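Local structure of probable M18 family aminopeptidase 1 (Thermotoga maritima, 2GLF) at residues A[35-40]-A[91-96]; A[95-100]-A[274-279]; A[29-34]-A[226-231]. The protein probably acts as a zinc-dependent aminopeptidase of the M18 family, removing amino acids from the N-termini of peptides, and here carries manganese in its metal sites. All coordinates share one frame; numbering follows the deposited sequence.

Contact 1. Residues A[35-40]-A[91-96]. With MN (manganese (II) ion), chain E.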
# COMPACT_ATOMS: atom_id res chain seq x y z
N MSE A 35 34.74 -33.66 17.21
CA MSE A 35 34.65 -35.07 16.89
C MSE A 35 35.43 -35.41 15.63
O MSE A 35 36.09 -36.45 15.56
CB MSE A 35 33.19 -35.49 16.70
CG MSE A 35 32.59 -36.24 17.88
SE MSE A 35 30.66 -36.37 17.79
CE MSE A 35 30.28 -34.85 18.90
N THR A 36 35.35 -34.54 14.63
CA THR A 36 36.06 -34.78 13.38
C THR A 36 37.55 -34.79 13.65
O THR A 36 38.27 -35.66 13.17
CB THR A 36 35.74 -33.72 12.32
OG1 THR A 36 34.32 -33.49 12.30
CG2 THR A 36 36.18 -34.19 10.94
N VAL A 37 38.02 -33.82 14.44
CA VAL A 37 39.44 -33.77 14.76
C VAL A 37 39.86 -35.09 15.39
O VAL A 37 40.82 -35.72 14.95
CB VAL A 37 39.77 -32.60 15.73
CG1 VAL A 37 41.14 -32.81 16.37
CG2 VAL A 37 39.76 -31.28 14.96
N LYS A 38 39.12 -35.53 16.41
CA LYS A 38 39.42 -36.79 17.09
C LYS A 38 39.52 -37.95 16.11
O LYS A 38 40.43 -38.78 16.20
CB LYS A 38 38.34 -37.12 18.13
CG LYS A 38 38.47 -38.52 18.68
CD LYS A 38 37.23 -38.96 19.43
CE LYS A 38 37.24 -40.46 19.68
NZ LYS A 38 37.35 -41.23 18.40
N GLU A 39 38.59 -38.00 15.17
CA GLU A 39 38.56 -39.06 14.18
C GLU A 39 39.72 -38.93 13.19
O GLU A 39 40.26 -39.94 12.73
CB GLU A 39 37.21 -39.03 13.46
CG GLU A 39 36.90 -40.26 12.63
CD GLU A 39 37.29 -41.55 13.33
OE1 GLU A 39 37.22 -41.60 14.58
OE2 GLU A 39 37.64 -42.52 12.62
N ILE A 40 40.09 -37.70 12.87
CA ILE A 40 41.19 -37.45 11.93
C ILE A 40 42.53 -37.77 12.59
O ILE A 40 43.43 -38.31 11.96
CB ILE A 40 41.18 -35.98 11.44
CG1 ILE A 40 39.89 -35.71 10.68
CG2 ILE A 40 42.37 -35.71 10.51
CD1 ILE A 40 39.72 -34.27 10.25
N ALA A 91 40.42 -27.38 4.13
CA ALA A 91 38.98 -27.45 4.30
C ALA A 91 38.58 -27.07 5.72
O ALA A 91 39.43 -26.82 6.57
CB ALA A 91 38.49 -28.85 3.98
N HIS A 92 37.27 -27.00 5.97
CA HIS A 92 36.78 -26.67 7.30
C HIS A 92 35.94 -27.82 7.84
O HIS A 92 35.26 -28.52 7.08
CB HIS A 92 35.99 -25.35 7.28
CG HIS A 92 34.67 -25.41 6.57
ND1 HIS A 92 33.49 -25.73 7.22
CD2 HIS A 92 34.33 -25.11 5.29
CE1 HIS A 92 32.48 -25.62 6.37
NE2 HIS A 92 32.96 -25.25 5.20
N ILE A 93 36.00 -28.03 9.14
CA ILE A 93 35.27 -29.12 9.74
C ILE A 93 34.11 -28.68 10.64
O ILE A 93 33.51 -29.50 11.33
CB ILE A 93 36.21 -30.06 10.53
CG1 ILE A 93 37.05 -29.26 11.52
CG2 ILE A 93 37.12 -30.80 9.56
CD1 ILE A 93 37.99 -30.12 12.33
N ASP A 94 33.80 -27.39 10.62
CA ASP A 94 32.67 -26.92 11.41
C ASP A 94 31.46 -26.90 10.46
O ASP A 94 31.62 -26.71 9.26
CB ASP A 94 32.92 -25.51 11.96
CG ASP A 94 33.10 -24.48 10.86
OD1 ASP A 94 32.48 -23.41 10.95
OD2 ASP A 94 33.87 -24.75 9.91
N SER A 95 30.26 -27.11 11.00
CA SER A 95 29.05 -27.12 10.18
C SER A 95 27.89 -26.43 10.88
O SER A 95 27.82 -26.41 12.11
CB SER A 95 28.63 -28.56 9.87
OG SER A 95 29.51 -29.17 8.96
N PRO A 96 26.97 -25.84 10.10
CA PRO A 96 25.84 -25.17 10.76
C PRO A 96 25.23 -26.12 11.80
O PRO A 96 25.13 -27.33 11.58
CB PRO A 96 24.91 -24.86 9.59
CG PRO A 96 25.89 -24.49 8.51
CD PRO A 96 26.95 -25.58 8.65
MN MN E . 31.69 -24.80 3.16
O HOH W 1 30.40 -24.90 1.18

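Contact 2. Residues A[95-100]-A[274-279]. With MN (manganese (II) ion), chain F.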
# COMPACT_ATOMS: atom_id res chain seq x y z
N SER A 95 30.26 -27.11 11.00
CA SER A 95 29.05 -27.12 10.18
C SER A 95 27.89 -26.43 10.88
O SER A 95 27.82 -26.41 12.11
CB SER A 95 28.63 -28.56 9.87
OG SER A 95 29.51 -29.17 8.96
N PRO A 96 26.97 -25.84 10.10
CA PRO A 96 25.84 -25.17 10.76
C PRO A 96 25.23 -26.12 11.80
O PRO A 96 25.13 -27.33 11.58
CB PRO A 96 24.91 -24.86 9.59
CG PRO A 96 25.89 -24.49 8.51
CD PRO A 96 26.95 -25.58 8.65
N ARG A 97 24.86 -25.56 12.95
CA ARG A 97 24.29 -26.36 14.03
C ARG A 97 23.53 -25.44 14.98
O ARG A 97 23.15 -24.32 14.63
CB ARG A 97 25.43 -27.02 14.80
CG ARG A 97 26.50 -26.02 15.26
CD ARG A 97 27.67 -26.71 15.92
NE ARG A 97 28.97 -26.13 15.53
CZ ARG A 97 29.52 -25.06 16.08
NH1 ARG A 97 28.91 -24.42 17.07
NH2 ARG A 97 30.70 -24.63 15.65
N LEU A 98 23.31 -25.94 16.19
CA LEU A 98 22.65 -25.19 17.25
C LEU A 98 23.54 -25.37 18.48
O LEU A 98 23.99 -26.48 18.75
CB LEU A 98 21.25 -25.74 17.54
CG LEU A 98 20.18 -25.74 16.45
CD1 LEU A 98 18.91 -26.40 17.00
CD2 LEU A 98 19.89 -24.33 15.98
N ASP A 99 23.80 -24.28 19.20
CA ASP A 99 24.62 -24.35 20.41
C ASP A 99 23.78 -24.06 21.64
O ASP A 99 22.98 -23.13 21.64
CB ASP A 99 25.75 -23.31 20.38
CG ASP A 99 26.81 -23.60 19.32
OD1 ASP A 99 26.96 -24.77 18.91
OD2 ASP A 99 27.51 -22.63 18.93
N PHE A 100 23.96 -24.85 22.69
CA PHE A 100 23.26 -24.62 23.95
C PHE A 100 23.76 -23.25 24.43
O PHE A 100 24.96 -22.96 24.32
CB PHE A 100 23.69 -25.66 24.99
CG PHE A 100 22.84 -26.91 25.03
CD1 PHE A 100 22.14 -27.34 23.91
CD2 PHE A 100 22.79 -27.68 26.19
CE1 PHE A 100 21.41 -28.53 23.95
CE2 PHE A 100 22.07 -28.86 26.24
CZ PHE A 100 21.37 -29.28 25.11
N PHE A 274 42.82 -28.47 8.50
CA PHE A 274 41.40 -28.49 8.79
C PHE A 274 41.02 -27.39 9.77
O PHE A 274 41.44 -27.42 10.92
CB PHE A 274 41.04 -29.85 9.38
CG PHE A 274 41.30 -31.00 8.44
CD1 PHE A 274 41.93 -32.15 8.89
CD2 PHE A 274 40.88 -30.95 7.12
CE1 PHE A 274 42.12 -33.24 8.04
CE2 PHE A 274 41.07 -32.03 6.27
CZ PHE A 274 41.69 -33.17 6.73
N PHE A 275 40.22 -26.43 9.31
CA PHE A 275 39.83 -25.32 10.17
C PHE A 275 38.42 -25.41 10.74
O PHE A 275 37.58 -26.17 10.27
CB PHE A 275 39.97 -23.99 9.44
CG PHE A 275 41.38 -23.69 9.01
CD1 PHE A 275 41.82 -24.06 7.74
CD2 PHE A 275 42.26 -23.04 9.87
CE1 PHE A 275 43.12 -23.78 7.33
CE2 PHE A 275 43.57 -22.75 9.47
CZ PHE A 275 44.00 -23.12 8.20
N ASP A 276 38.20 -24.60 11.77
CA ASP A 276 36.92 -24.51 12.47
C ASP A 276 36.50 -23.04 12.32
O ASP A 276 37.32 -22.20 11.95
CB ASP A 276 37.17 -24.93 13.94
CG ASP A 276 36.17 -24.34 14.95
OD1 ASP A 276 36.64 -23.62 15.87
OD2 ASP A 276 34.94 -24.59 14.86
N LYS A 277 35.23 -22.72 12.56
CA LYS A 277 34.76 -21.34 12.47
C LYS A 277 34.57 -20.75 11.07
O LYS A 277 34.29 -19.56 10.94
CB LYS A 277 35.69 -20.41 13.27
CG LYS A 277 35.29 -20.18 14.73
CD LYS A 277 35.11 -21.49 15.46
CE LYS A 277 34.90 -21.30 16.96
NZ LYS A 277 33.62 -20.63 17.29
N GLU A 278 34.73 -21.54 10.01
CA GLU A 278 34.56 -20.97 8.67
C GLU A 278 33.11 -20.53 8.46
O GLU A 278 32.86 -19.47 7.89
CB GLU A 278 34.93 -21.99 7.59
CG GLU A 278 33.74 -22.48 6.77
CD GLU A 278 33.33 -21.54 5.66
OE1 GLU A 278 32.28 -21.79 5.03
OE2 GLU A 278 34.07 -20.56 5.41
N GLU A 279 32.17 -21.36 8.91
CA GLU A 279 30.74 -21.07 8.77
C GLU A 279 30.29 -19.77 9.44
O GLU A 279 29.12 -19.41 9.34
CB GLU A 279 29.90 -22.22 9.33
CG GLU A 279 29.94 -23.53 8.53
CD GLU A 279 29.34 -23.41 7.14
OE1 GLU A 279 28.76 -22.37 6.81
OE2 GLU A 279 29.45 -24.38 6.37
MN MN F . 28.84 -23.72 4.54

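Contact 3. Residues A[29-34]-A[226-231]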
# COMPACT_ATOMS: atom_id res chain seq x y z
N LYS A 29 30.76 -40.62 12.50
CA LYS A 29 31.52 -40.31 13.70
C LYS A 29 31.91 -38.83 13.80
O LYS A 29 32.28 -38.35 14.88
CB LYS A 29 32.78 -41.19 13.76
CG LYS A 29 32.49 -42.68 13.64
CD LYS A 29 33.77 -43.52 13.67
CE LYS A 29 34.44 -43.49 15.04
NZ LYS A 29 35.73 -44.23 15.08
N ALA A 30 31.80 -38.10 12.70
CA ALA A 30 32.17 -36.69 12.68
C ALA A 30 31.00 -35.71 12.54
O ALA A 30 30.78 -35.14 11.47
CB ALA A 30 33.19 -36.45 11.56
N LYS A 31 30.25 -35.49 13.62
CA LYS A 31 29.11 -34.58 13.59
C LYS A 31 29.52 -33.18 14.03
O LYS A 31 28.92 -32.18 13.61
CB LYS A 31 27.98 -35.06 14.50
CG LYS A 31 27.24 -36.29 14.02
CD LYS A 31 27.96 -37.56 14.41
CE LYS A 31 26.98 -38.72 14.52
NZ LYS A 31 25.95 -38.48 15.58
N THR A 32 30.53 -33.10 14.88
CA THR A 32 31.00 -31.82 15.38
C THR A 32 32.48 -31.68 15.05
O THR A 32 33.13 -32.68 14.74
CB THR A 32 30.80 -31.74 16.90
OG1 THR A 32 31.68 -32.66 17.55
CG2 THR A 32 29.36 -32.09 17.25
N GLU A 33 33.01 -30.46 15.12
CA GLU A 33 34.41 -30.24 14.79
C GLU A 33 35.35 -30.92 15.79
O GLU A 33 36.43 -31.37 15.41
CB GLU A 33 34.73 -28.74 14.69
CG GLU A 33 34.79 -27.99 16.00
CD GLU A 33 33.42 -27.80 16.63
OE1 GLU A 33 33.36 -27.29 17.77
OE2 GLU A 33 32.41 -28.15 15.98
N ARG A 34 34.95 -30.99 17.05
CA ARG A 34 35.79 -31.64 18.05
C ARG A 34 35.83 -33.14 17.76
O ARG A 34 36.84 -33.80 18.00
CB ARG A 34 35.24 -31.40 19.46
CG ARG A 34 35.01 -29.93 19.77
CD ARG A 34 34.34 -29.75 21.12
NE ARG A 34 35.31 -29.75 22.20
CZ ARG A 34 35.72 -28.66 22.83
NH1 ARG A 34 35.24 -27.47 22.49
NH2 ARG A 34 36.63 -28.76 23.79
N GLU A 226 26.53 -28.91 21.35
CA GLU A 226 26.07 -28.67 20.00
C GLU A 226 24.91 -29.62 19.66
O GLU A 226 25.00 -30.83 19.89
CB GLU A 226 27.23 -28.86 19.01
CG GLU A 226 28.49 -28.05 19.37
CD GLU A 226 29.46 -27.86 18.20
OE1 GLU A 226 29.45 -28.70 17.27
OE2 GLU A 226 30.24 -26.89 18.22
N VAL A 227 23.83 -29.06 19.14
CA VAL A 227 22.66 -29.85 18.77
C VAL A 227 22.80 -30.19 17.30
O VAL A 227 23.02 -29.32 16.48
CB VAL A 227 21.35 -29.05 19.03
CG1 VAL A 227 20.15 -29.86 18.56
CG2 VAL A 227 21.22 -28.72 20.51
N VAL A 228 22.66 -31.47 16.98
CA VAL A 228 22.82 -31.94 15.61
C VAL A 228 21.77 -32.99 15.24
O VAL A 228 21.28 -33.71 16.10
CB VAL A 228 24.24 -32.54 15.45
CG1 VAL A 228 24.18 -33.90 14.76
CG2 VAL A 228 25.13 -31.55 14.69
N PRO A 229 21.42 -33.09 13.94
CA PRO A 229 20.41 -34.06 13.51
C PRO A 229 20.79 -35.53 13.76
O PRO A 229 21.94 -35.93 13.57
CB PRO A 229 20.24 -33.75 12.02
CG PRO A 229 21.56 -33.22 11.64
CD PRO A 229 21.93 -32.32 12.80
N ALA A 230 19.81 -36.31 14.20
CA ALA A 230 20.02 -37.72 14.50
C ALA A 230 20.00 -38.59 13.25
O ALA A 230 19.92 -39.82 13.34
CB ALA A 230 18.97 -38.18 15.49
N PHE A 231 20.07 -37.96 12.08
CA PHE A 231 20.06 -38.70 10.81
C PHE A 231 21.45 -39.26 10.56
O PHE A 231 22.45 -38.55 10.72
CB PHE A 231 19.73 -37.76 9.65
CG PHE A 231 18.53 -36.89 9.88
CD1 PHE A 231 18.29 -35.80 9.04
CD2 PHE A 231 17.64 -37.15 10.91
CE1 PHE A 231 17.18 -34.99 9.23
CE2 PHE A 231 16.53 -36.34 11.10
CZ PHE A 231 16.30 -35.26 10.26

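Contact 1. Residues A[35-40]-A[91-96]
Ile93 packs against Thr36, Val37 and Ile40 in a buried apolar contact, where helix 33-45 lies against the turn that follows strand 87-92 of the large mixed sheet. Thr36 and Ile40 lie one turn apart, with Val37 next to Thr36, and all three reach Ile93. Its CG1 sits between the backbone N and the carbonyl carbon (chi1 53°), which sends the two branches to different neighbours. CG2 faces the methyl of Thr36, 3.8 Å from Ile93 CG2 to Thr36 CG2, the two side chains sliding past each other in opposite directions. The other branch runs on extended and meets Val37 at about a right angle, with Ile93 CD1 3.4 Å from Val37 CG2. Ile40 closes the group more loosely, its CD1 lying 4.4 Å from Ile93 CG2. Thr36 turns its methyl to Ile93, and its OG1 is hydrogen-bonded to the backbone O of Thr32, one turn back. Phe26 of helix 13-29 and Phe274 of the neighbouring strand extend the apolar surroundings.

Of the residues flanking Ile93, His92 binds manganese, and Asp94, its CB pointing away from the helix, accepts weak bonds from His92 ND1 at both O and OD2. The far ring nitrogen, His92 NE2, holds the ion at 2.4 Å, in a site completed by Asp249, Asp326 and a water. This His-x-Asp sequence at the end of a central strand is characteristic of the two-metal exopeptidases to which the M18 family belongs.

Contact 2. Residues A[95-100]-A[274-279]
Pro96 lies across the bent side chain of Glu279, meeting it at about a right angle beside the second manganese. The glutamate gets there by two turns: CG stands beside the backbone N and anti to the carbonyl carbon (chi1 -70°), and the chain bends again at chi2 (-64°), bringing the carboxylate up beside CD and CG of the proline. Pro96 CD is 3.6 Å from Glu279 CD, while the next ring carbon, Pro96 CG, approaches Glu279 OE1 at 4.0 Å. Further up the side chain, Glu279 CG rests near Ser95 CA. The same carboxylate binds manganese through both oxygens, unevenly, Glu279 OE2 at 2.0 Å and OE1 at 2.6 Å. Asp249 and His425 are the other protein ligands.

The contact lies where the two parts of an M18 subunit join. Segment 274-279 leaves the mixed sheet of the metal-binding domain, whereas strand 97-108 leads into the antiparallel sheet of the second domain.

Arg97 starts that strand, its CG between the backbone N and the carbonyl carbon (chi1 53°) and its chain extended at chi2, so that its end comes nearer Asp276. Within its own segment Arg97 NH1 bonds to Asp99 OD1 at 2.7 Å, the acceptor lying close to the guanidinium plane and using its syn lone pair; NH1 also makes a salt bridge to Glu226. Tyr119 adds a cation-pi contact. Asp276 OD2 remains 4.3 Å from Arg97 NH2, oblique to the group and beyond salt-bridge range. The other carboxylate oxygen of Asp99 forms a salt bridge with Lys362 of the second subunit.

Contact 3. Residues A[29-34]-A[226-231]
Glu226, Val228 and Lys31 bury the most surface where the N-cap of helix 33-45 meets strand 223-229 of the antiparallel sheet. Glu226 and Val228 alternate along the strand, both pointing their CB toward the other segment, while the CB of Val227 between them points away.

Val228 makes the apolar half. Its CG1 touches the first part of the Lys31 side chain, 4.0 Å from Lys31 CG, and the two side chains cross at about a right angle. The lysine bends at chi2 (84°) and uses its aliphatic portion here, while NZ goes on to a salt bridge with Glu133 on the adjoining strand 132-139. The other methyl, Val228 CG2, lies near the backbone O of Lys31.

Glu226 makes the polar half. Its chain is extended beyond CG and carries the carboxylate up to the start of the helix, where OE1 comes 3.3 Å from Thr32 CB. Thr32 turns CB and its methyl to this side, and its hydroxyl, set between the backbone N and the carbonyl carbon (chi1 68°), caps the backbone N of Met35. Beyond it stands Glu33, whose carboxylate faces that of Glu226 with the planes 42° apart. Such a pairing of two acceptors would be unfavourable if both were charged, and a raised pKa for one of them is possible. Arg97 may relieve it in part, through a salt bridge to Glu226 and a long, weak ion pair with Glu33. No hydrogen bond crosses between the two segments. The nearest oxygens of the two acids, Glu33 OE1 and Glu226 OE2, are 3.2 Å apart.

The three contacts form a triangle, their centres 9 to 10 Å apart. Contacts 1 and 2 share Ser95 and Pro96, and strands 87-92 and 270-275 are neighbours in the mixed sheet, with Ile93 N 2.7 Å from Phe275 O. Each holds a ligand of a different manganese: His92 in contact 1, Glu279 in contact 2, with Asp249 binding both ions. Asp94 OD1 ties them together by accepting a hydrogen bond from Glu279 N. Contact 3 uses the same helix as contact 1 and joins contact 2 through Arg97 NH1, 3.0 Å from Glu226 OE2. It stands farther back, the Glu33 side chain being about 13 Å from a manganese.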